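Local coordinates for protein lysine-sensitive aspartokinase 3 (Escherichia coli, PDB 2J0W) that catalyses the ATP-dependent phosphorylation of L-aspartate to 4-phospho-L-aspartate, the first step of lysine biosynthesis from aspartate, under feedback inhibition by lysine, at residues R147-D150 / A155-D158; P231-A236 / D435-V440. All blocks are in the same frame, centred on the assembly; numbering follows the deposited sequence.

Interaction 1. Residues R147-D150 / A155-D158; sequences RTND and AEPD
Glu156 lies against one face of the Asn149 carboxamide, its backbone N near the oxygen and its CB near the nitrogen, beside a single antiparallel beta bridge with Thr148 and Pro157 as its non-hydrogen-bonded pair, in the loop between strand 137-139 and helix 159-176 of the amino acid kinase domain. The amide plane is turned 74° from the Glu156 carboxylate. Glu156 N donates to Asn149 OD1 at 3.0 Å, but from above the carbonyl plane, while Asn149 ND2 rests 3.2 Å from Glu156 CB. Asn149 CG sits between its own backbone N and carbonyl carbon (chi1 53°), which folds the amide back over the bridge, and OD1 also accepts from Arg151 N. The backbones add two further bonds: Asn149 N to Glu156 O, and a nearly straight one from Asp158 N to Arg147 O (3.0 Å, 169°). Asp158 is the N-cap of helix 159-176, with OD1 receiving Ala161 N, so the bridge is tied to the start of that helix. Pro157 packs on Tyr203 and Leu207 of helix 200-211. Thr148 OG1 donates to Asn149 O in the carbonyl plane, on a lone pair, is also hydrogen-bonded to Thr194 OG1, and lies 3.1 Å from the methyl carbon Ala155 CB.

Interaction 2. Residues P231-A236 / D435-V440; sequences PRVVSA and DAEQVV. With ADP (adenosine-5'-diphosphate), chain D.
With CG1 of Val233 anti to its backbone N (chi1 -154°) and CG of Glu437 beside its own N (chi1 -60°), the valine methyl meets the glutamate stem where the nucleotide-binding loop of the amino acid kinase domain reaches helix 436-448 of the ACT region. Val233 CG1 approaches Glu437 CG to 3.4 Å and lies about equally near CB, CD and OE2, so the glutamate chain passes alongside this one methyl. Replacing Glu437 with an alanine would remove CG, CD and the carboxylate and would probably leave Val233 CG1 covered by little more than CB, opening a gap beside it. One turn further along the helix, Val440 CG1 touches Val234 CG2 at 3.9 Å, the two branched side chains crossing at an angle; Thr229 borders both. No hydrogen bond joins the two segments; they meet through van der Waals contacts, of which that between Val234 and Val440 is purely apolar. Glu437 also touches Arg306 of strand 299-313, which lies beside the helix. On the nucleotide side of the same loop, Pro231 CD lies 3.8 Å from ADP N3, at the adenine. The Arg232 chain runs extended from CG to NE to carry its guanidinium to the ribose, and the same group forms a salt bridge with Asp222. Arg232 NH2 donates to ADP O3' at 3.2 Å, with a bent N-H...O angle of 140°.

Overall arrangement
From the N terminus, the chain runs through the early strands and helices of the kinase domain to interaction 1, a local contact that closes a short loop with four residues between its segments, just ahead of helix 159-176. The chain then passes through helix 200-211 to 231-236, the first half of interaction 2. Its second half comes only at the last helix, so this contact closes a long loop of 198 residues and ties the kinase domain to the ACT region. The two are in series, neither nested nor crossed. The centres of interactions 1 and 2 lie about 36 Å apart, on opposite sides of the chain's centre, and the nearest atoms of interactions 1 and 2 about 24 Å apart.

Interaction 1. Residues R147-D150 / A155-D158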
ATOM      1  N   ARG A 147      20.181 -22.207  18.396  1.00 39.51           N
ATOM      2  CA  ARG A 147      20.983 -20.985  18.335  1.00 34.28           C
ATOM      3  C   ARG A 147      20.207 -19.862  17.681  1.00 37.54           C
ATOM      4  O   ARG A 147      19.584 -20.065  16.637  1.00 42.84           O
ATOM      5  CB  ARG A 147      22.248 -21.198  17.527  1.00 33.94           C
ATOM      6  CG  ARG A 147      23.212 -20.018  17.612  1.00 38.46           C
ATOM      7  CD  ARG A 147      24.362 -20.381  18.517  1.00 51.73           C
ATOM      8  NE  ARG A 147      23.863 -20.991  19.747  1.00 64.85           N
ATOM      9  CZ  ARG A 147      24.547 -21.872  20.469  1.00 68.42           C
ATOM     10  NH1 ARG A 147      25.763 -22.244  20.079  1.00 63.85           N
ATOM     11  NH2 ARG A 147      24.014 -22.385  21.571  1.00 62.48           N
ATOM     12  N   THR A 148      20.249 -18.670  18.277  1.00 38.41           N
ATOM     13  CA  THR A 148      19.541 -17.518  17.711  1.00 34.16           C
ATOM     14  C   THR A 148      20.453 -16.306  17.742  1.00 29.35           C
ATOM     15  O   THR A 148      21.561 -16.377  18.233  1.00 32.01           O
ATOM     16  CB  THR A 148      18.255 -17.172  18.518  1.00 43.07           C
ATOM     17  OG1 THR A 148      18.611 -16.551  19.765  1.00 40.08           O
ATOM     18  CG2 THR A 148      17.447 -18.438  18.801  1.00 34.40           C
ATOM     19  N   ASN A 149      19.986 -15.193  17.203  1.00 32.21           N
ATOM     20  CA  ASN A 149      20.760 -13.969  17.225  1.00 37.43           C
ATOM     21  C   ASN A 149      20.665 -13.423  18.653  1.00 42.31           C
ATOM     22  O   ASN A 149      20.207 -14.114  19.560  1.00 39.59           O
ATOM     23  CB  ASN A 149      20.154 -12.948  16.266  1.00 40.50           C
ATOM     24  CG  ASN A 149      18.682 -12.728  16.525  1.00 47.23           C
ATOM     25  OD1 ASN A 149      18.196 -12.944  17.635  1.00 61.89           O
ATOM     26  ND2 ASN A 149      17.964 -12.289  15.504  1.00 53.57           N
ATOM     27  N   ASP A 150      21.054 -12.163  18.828  1.00 47.18           N
ATOM     28  CA  ASP A 150      21.031 -11.521  20.138  1.00 49.14           C
ATOM     29  C   ASP A 150      19.840 -10.591  20.348  1.00 49.85           C
ATOM     30  O   ASP A 150      19.847  -9.770  21.275  1.00 52.63           O
ATOM     31  CB  ASP A 150      22.332 -10.745  20.352  1.00 50.43           C
ATOM     32  CG  ASP A 150      22.533  -9.640  19.329  1.00 55.19           C
ATOM     33  OD1 ASP A 150      23.699  -9.227  19.128  1.00 68.96           O
ATOM     34  OD2 ASP A 150      21.533  -9.174  18.733  1.00 44.62           O
ATOM     35  N   ALA A 155      14.026 -13.422  19.657  1.00 43.38           N
ATOM     36  CA  ALA A 155      15.231 -13.835  18.956  1.00 46.98           C
ATOM     37  C   ALA A 155      14.877 -14.572  17.679  1.00 51.19           C
ATOM     38  O   ALA A 155      13.851 -15.227  17.596  1.00 52.76           O
ATOM     39  CB  ALA A 155      16.078 -14.731  19.855  1.00 48.01           C
ATOM     40  N   GLU A 156      15.738 -14.465  16.681  1.00 55.60           N
ATOM     41  CA  GLU A 156      15.500 -15.117  15.409  1.00 59.11           C
ATOM     42  C   GLU A 156      16.466 -16.283  15.234  1.00 59.66           C
ATOM     43  O   GLU A 156      17.685 -16.128  15.374  1.00 58.82           O
ATOM     44  CB  GLU A 156      15.675 -14.114  14.280  1.00 64.93           C
ATOM     45  CG  GLU A 156      14.718 -12.940  14.374  1.00 79.21           C
ATOM     46  CD  GLU A 156      15.168 -11.760  13.532  1.00 87.29           C
ATOM     47  OE1 GLU A 156      15.709 -12.003  12.429  1.00 89.45           O
ATOM     48  OE2 GLU A 156      14.971 -10.599  13.967  1.00 85.86           O
ATOM     49  N   PRO A 157      15.926 -17.470  14.922  1.00 55.35           N
ATOM     50  CA  PRO A 157      16.704 -18.697  14.726  1.00 53.78           C
ATOM     51  C   PRO A 157      17.711 -18.702  13.594  1.00 50.51           C
ATOM     52  O   PRO A 157      17.449 -18.180  12.524  1.00 47.83           O
ATOM     53  CB  PRO A 157      15.624 -19.767  14.539  1.00 52.66           C
ATOM     54  CG  PRO A 157      14.493 -19.005  13.929  1.00 58.10           C
ATOM     55  CD  PRO A 157      14.487 -17.721  14.729  1.00 47.34           C
ATOM     56  N   ASP A 158      18.874 -19.290  13.863  1.00 51.98           N
ATOM     57  CA  ASP A 158      19.935 -19.447  12.871  1.00 54.63           C
ATOM     58  C   ASP A 158      19.759 -20.883  12.325  1.00 52.79           C
ATOM     59  O   ASP A 158      20.274 -21.852  12.908  1.00 47.62           O
ATOM     60  CB  ASP A 158      21.321 -19.292  13.532  1.00 56.14           C
ATOM     61  CG  ASP A 158      22.480 -19.549  12.558  1.00 59.59           C
ATOM     62  OD1 ASP A 158      22.518 -20.633  11.928  1.00 60.67           O
ATOM     63  OD2 ASP A 158      23.358 -18.668  12.425  1.00 59.63           O
TER

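Interaction 2. Residues P231-A236 / D435-V440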
ATOM      1  N   PRO A 231     -12.928 -19.301  18.284  1.00 60.18           N
ATOM      2  CA  PRO A 231     -14.143 -19.821  18.915  1.00 60.53           C
ATOM      3  C   PRO A 231     -14.555 -18.954  20.078  1.00 62.35           C
ATOM      4  O   PRO A 231     -15.713 -18.946  20.475  1.00 65.79           O
ATOM      5  CB  PRO A 231     -13.722 -21.218  19.366  1.00 57.99           C
ATOM      6  CG  PRO A 231     -12.781 -21.616  18.298  1.00 57.82           C
ATOM      7  CD  PRO A 231     -11.922 -20.370  18.190  1.00 53.29           C
ATOM      8  N   ARG A 232     -13.601 -18.208  20.615  1.00 62.14           N
ATOM      9  CA  ARG A 232     -13.890 -17.350  21.751  1.00 60.50           C
ATOM     10  C   ARG A 232     -14.600 -16.090  21.344  1.00 60.61           C
ATOM     11  O   ARG A 232     -15.004 -15.308  22.202  1.00 62.14           O
ATOM     12  CB  ARG A 232     -12.614 -16.985  22.492  1.00 58.40           C
ATOM     13  CG  ARG A 232     -11.764 -18.161  22.818  1.00 60.48           C
ATOM     14  CD  ARG A 232     -10.640 -17.795  23.747  1.00 69.76           C
ATOM     15  NE  ARG A 232      -9.838 -18.977  24.033  1.00 80.19           N
ATOM     16  CZ  ARG A 232      -8.952 -19.062  25.014  1.00 87.42           C
ATOM     17  NH1 ARG A 232      -8.751 -18.024  25.812  1.00 91.07           N
ATOM     18  NH2 ARG A 232      -8.271 -20.186  25.192  1.00 89.35           N
ATOM     19  N   VAL A 233     -14.720 -15.879  20.035  1.00 60.23           N
ATOM     20  CA  VAL A 233     -15.424 -14.703  19.524  1.00 62.32           C
ATOM     21  C   VAL A 233     -16.687 -15.121  18.775  1.00 63.28           C
ATOM     22  O   VAL A 233     -17.718 -14.454  18.852  1.00 61.97           O
ATOM     23  CB  VAL A 233     -14.576 -13.880  18.542  1.00 60.95           C
ATOM     24  CG1 VAL A 233     -15.062 -12.420  18.552  1.00 54.38           C
ATOM     25  CG2 VAL A 233     -13.100 -13.978  18.871  1.00 62.29           C
ATOM     26  N   VAL A 234     -16.581 -16.228  18.045  1.00 62.28           N
ATOM     27  CA  VAL A 234     -17.697 -16.766  17.284  1.00 63.82           C
ATOM     28  C   VAL A 234     -17.998 -18.166  17.789  1.00 63.71           C
ATOM     29  O   VAL A 234     -17.318 -19.131  17.442  1.00 60.26           O
ATOM     30  CB  VAL A 234     -17.373 -16.803  15.765  1.00 66.61           C
ATOM     31  CG1 VAL A 234     -18.569 -17.318  14.952  1.00 64.24           C
ATOM     32  CG2 VAL A 234     -16.995 -15.412  15.311  1.00 69.36           C
ATOM     33  N   SER A 235     -19.009 -18.237  18.646  1.00 66.96           N
ATOM     34  CA  SER A 235     -19.464 -19.485  19.247  1.00 71.50           C
ATOM     35  C   SER A 235     -19.791 -20.472  18.120  1.00 71.35           C
ATOM     36  O   SER A 235     -19.407 -21.646  18.147  1.00 70.37           O
ATOM     37  CB  SER A 235     -20.714 -19.212  20.088  1.00 75.16           C
ATOM     38  OG  SER A 235     -20.639 -17.930  20.692  1.00 75.54           O
ATOM     39  N   ALA A 236     -20.496 -19.962  17.119  1.00 69.84           N
ATOM     40  CA  ALA A 236     -20.898 -20.750  15.969  1.00 68.75           C
ATOM     41  C   ALA A 236     -19.748 -21.021  15.011  1.00 69.48           C
ATOM     42  O   ALA A 236     -19.976 -21.393  13.859  1.00 70.77           O
ATOM     43  CB  ALA A 236     -22.011 -20.044  15.237  1.00 69.86           C
ATOM     44  N   ASP A 435     -15.468  -2.056  18.308  1.00 60.95           N
ATOM     45  CA  ASP A 435     -16.430  -2.674  17.392  1.00 64.41           C
ATOM     46  C   ASP A 435     -15.853  -3.951  16.767  1.00 65.50           C
ATOM     47  O   ASP A 435     -16.543  -4.674  16.041  1.00 64.97           O
ATOM     48  CB  ASP A 435     -16.805  -1.693  16.269  1.00 68.39           C
ATOM     49  CG  ASP A 435     -17.383  -0.381  16.786  1.00 72.01           C
ATOM     50  OD1 ASP A 435     -17.570   0.550  15.971  1.00 68.20           O
ATOM     51  OD2 ASP A 435     -17.656  -0.279  18.000  1.00 80.30           O
ATOM     52  N   ALA A 436     -14.586  -4.223  17.065  1.00 64.62           N
ATOM     53  CA  ALA A 436     -13.879  -5.377  16.523  1.00 65.37           C
ATOM     54  C   ALA A 436     -14.632  -6.710  16.459  1.00 66.13           C
ATOM     55  O   ALA A 436     -14.883  -7.236  15.373  1.00 64.51           O
ATOM     56  CB  ALA A 436     -12.569  -5.564  17.274  1.00 65.88           C
ATOM     57  N   GLU A 437     -14.986  -7.267  17.610  1.00 68.82           N
ATOM     58  CA  GLU A 437     -15.667  -8.556  17.622  1.00 71.42           C
ATOM     59  C   GLU A 437     -17.050  -8.581  16.972  1.00 72.25           C
ATOM     60  O   GLU A 437     -17.377  -9.538  16.261  1.00 71.88           O
ATOM     61  CB  GLU A 437     -15.737  -9.097  19.051  1.00 71.59           C
ATOM     62  CG  GLU A 437     -14.371  -9.310  19.670  1.00 67.54           C
ATOM     63  CD  GLU A 437     -14.426 -10.031  20.995  1.00 69.98           C
ATOM     64  OE1 GLU A 437     -15.313  -9.712  21.816  1.00 80.52           O
ATOM     65  OE2 GLU A 437     -13.571 -10.908  21.228  1.00 65.40           O
ATOM     66  N   GLN A 438     -17.861  -7.547  17.200  1.00 71.65           N
ATOM     67  CA  GLN A 438     -19.193  -7.513  16.596  1.00 72.95           C
ATOM     68  C   GLN A 438     -19.072  -7.624  15.065  1.00 72.11           C
ATOM     69  O   GLN A 438     -19.937  -8.202  14.397  1.00 73.07           O
ATOM     70  CB  GLN A 438     -19.938  -6.228  16.976  1.00 72.44           C
ATOM     71  CG  GLN A 438     -21.404  -6.266  16.566  1.00 78.32           C
ATOM     72  CD  GLN A 438     -22.111  -4.926  16.698  1.00 82.87           C
ATOM     73  OE1 GLN A 438     -23.285  -4.796  16.350  1.00 82.68           O
ATOM     74  NE2 GLN A 438     -21.398  -3.925  17.193  1.00 83.94           N
ATOM     75  N   VAL A 439     -17.991  -7.077  14.515  1.00 67.21           N
ATOM     76  CA  VAL A 439     -17.752  -7.151  13.085  1.00 63.43           C
ATOM     77  C   VAL A 439     -17.437  -8.600  12.713  1.00 62.29           C
ATOM     78  O   VAL A 439     -18.036  -9.159  11.797  1.00 62.77           O
ATOM     79  CB  VAL A 439     -16.569  -6.242  12.676  1.00 65.65           C
ATOM     80  CG1 VAL A 439     -16.174  -6.498  11.225  1.00 57.72           C
ATOM     81  CG2 VAL A 439     -16.956  -4.785  12.862  1.00 64.99           C
ATOM     82  N   VAL A 440     -16.502  -9.208  13.434  1.00 60.83           N
ATOM     83  CA  VAL A 440     -16.119 -10.590  13.169  1.00 64.06           C
ATOM     84  C   VAL A 440     -17.341 -11.497  13.170  1.00 66.39           C
ATOM     85  O   VAL A 440     -17.455 -12.431  12.368  1.00 64.06           O
ATOM     86  CB  VAL A 440     -15.143 -11.092  14.227  1.00 60.70           C
ATOM     87  CG1 VAL A 440     -14.789 -12.544  13.972  1.00 46.46           C
ATOM     88  CG2 VAL A 440     -13.909 -10.222  14.207  1.00 65.46           C
TER
HETATM   89  PB  ADP D 820      -1.329 -23.062  23.321  1.00 54.19           P
HETATM   90  O1B ADP D 820      -1.807 -24.445  23.091  1.00 58.10           O
HETATM   91  O2B ADP D 820      -0.679 -22.899  24.673  1.00 57.23           O
HETATM   92  O3B ADP D 820      -0.359 -22.593  22.186  1.00 61.57           O
HETATM   93  PA  ADP D 820      -2.920 -20.671  22.860  1.00 48.62           P
HETATM   94  O1A ADP D 820      -3.798 -19.977  23.833  1.00 40.42           O
HETATM   95  O2A ADP D 820      -1.613 -20.009  22.561  1.00 47.24           O
HETATM   96  O3A ADP D 820      -2.634 -22.146  23.334  1.00 40.30           O
HETATM   97  O5' ADP D 820      -3.881 -20.775  21.569  1.00 49.04           O
HETATM   98  C5' ADP D 820      -5.092 -21.576  21.388  1.00 39.04           C
HETATM   99  C4' ADP D 820      -6.240 -20.599  21.210  1.00 39.60           C
HETATM  100  O4' ADP D 820      -6.161 -19.659  20.099  1.00 46.89           O
HETATM  101  C3' ADP D 820      -7.637 -21.144  21.068  1.00 48.89           C
HETATM  102  O3' ADP D 820      -7.927 -21.672  22.382  1.00 52.51           O
HETATM  103  C2' ADP D 820      -8.391 -19.892  20.671  1.00 46.84           C
HETATM  104  O2' ADP D 820      -8.725 -19.107  21.803  1.00 53.91           O
HETATM  105  C1' ADP D 820      -7.448 -19.156  19.788  1.00 50.60           C
HETATM  106  N9  ADP D 820      -7.808 -19.129  18.291  1.00 54.44           N
HETATM  107  C8  ADP D 820      -7.815 -17.967  17.604  1.00 55.18           C
HETATM  108  N7  ADP D 820      -8.142 -18.067  16.332  1.00 55.99           N
HETATM  109  C5  ADP D 820      -8.352 -19.382  16.174  1.00 52.39           C
HETATM  110  C6  ADP D 820      -8.747 -20.124  14.999  1.00 55.22           C
HETATM  111  N6  ADP D 820      -8.949 -19.600  13.840  1.00 55.44           N
HETATM  112  N1  ADP D 820      -8.886 -21.510  15.203  1.00 59.68           N
HETATM  113  C2  ADP D 820      -8.672 -22.127  16.448  1.00 57.86           C
HETATM  114  N3  ADP D 820      -8.303 -21.422  17.555  1.00 52.07           N
HETATM  115  C4  ADP D 820      -8.160 -20.085  17.379  1.00 49.01           C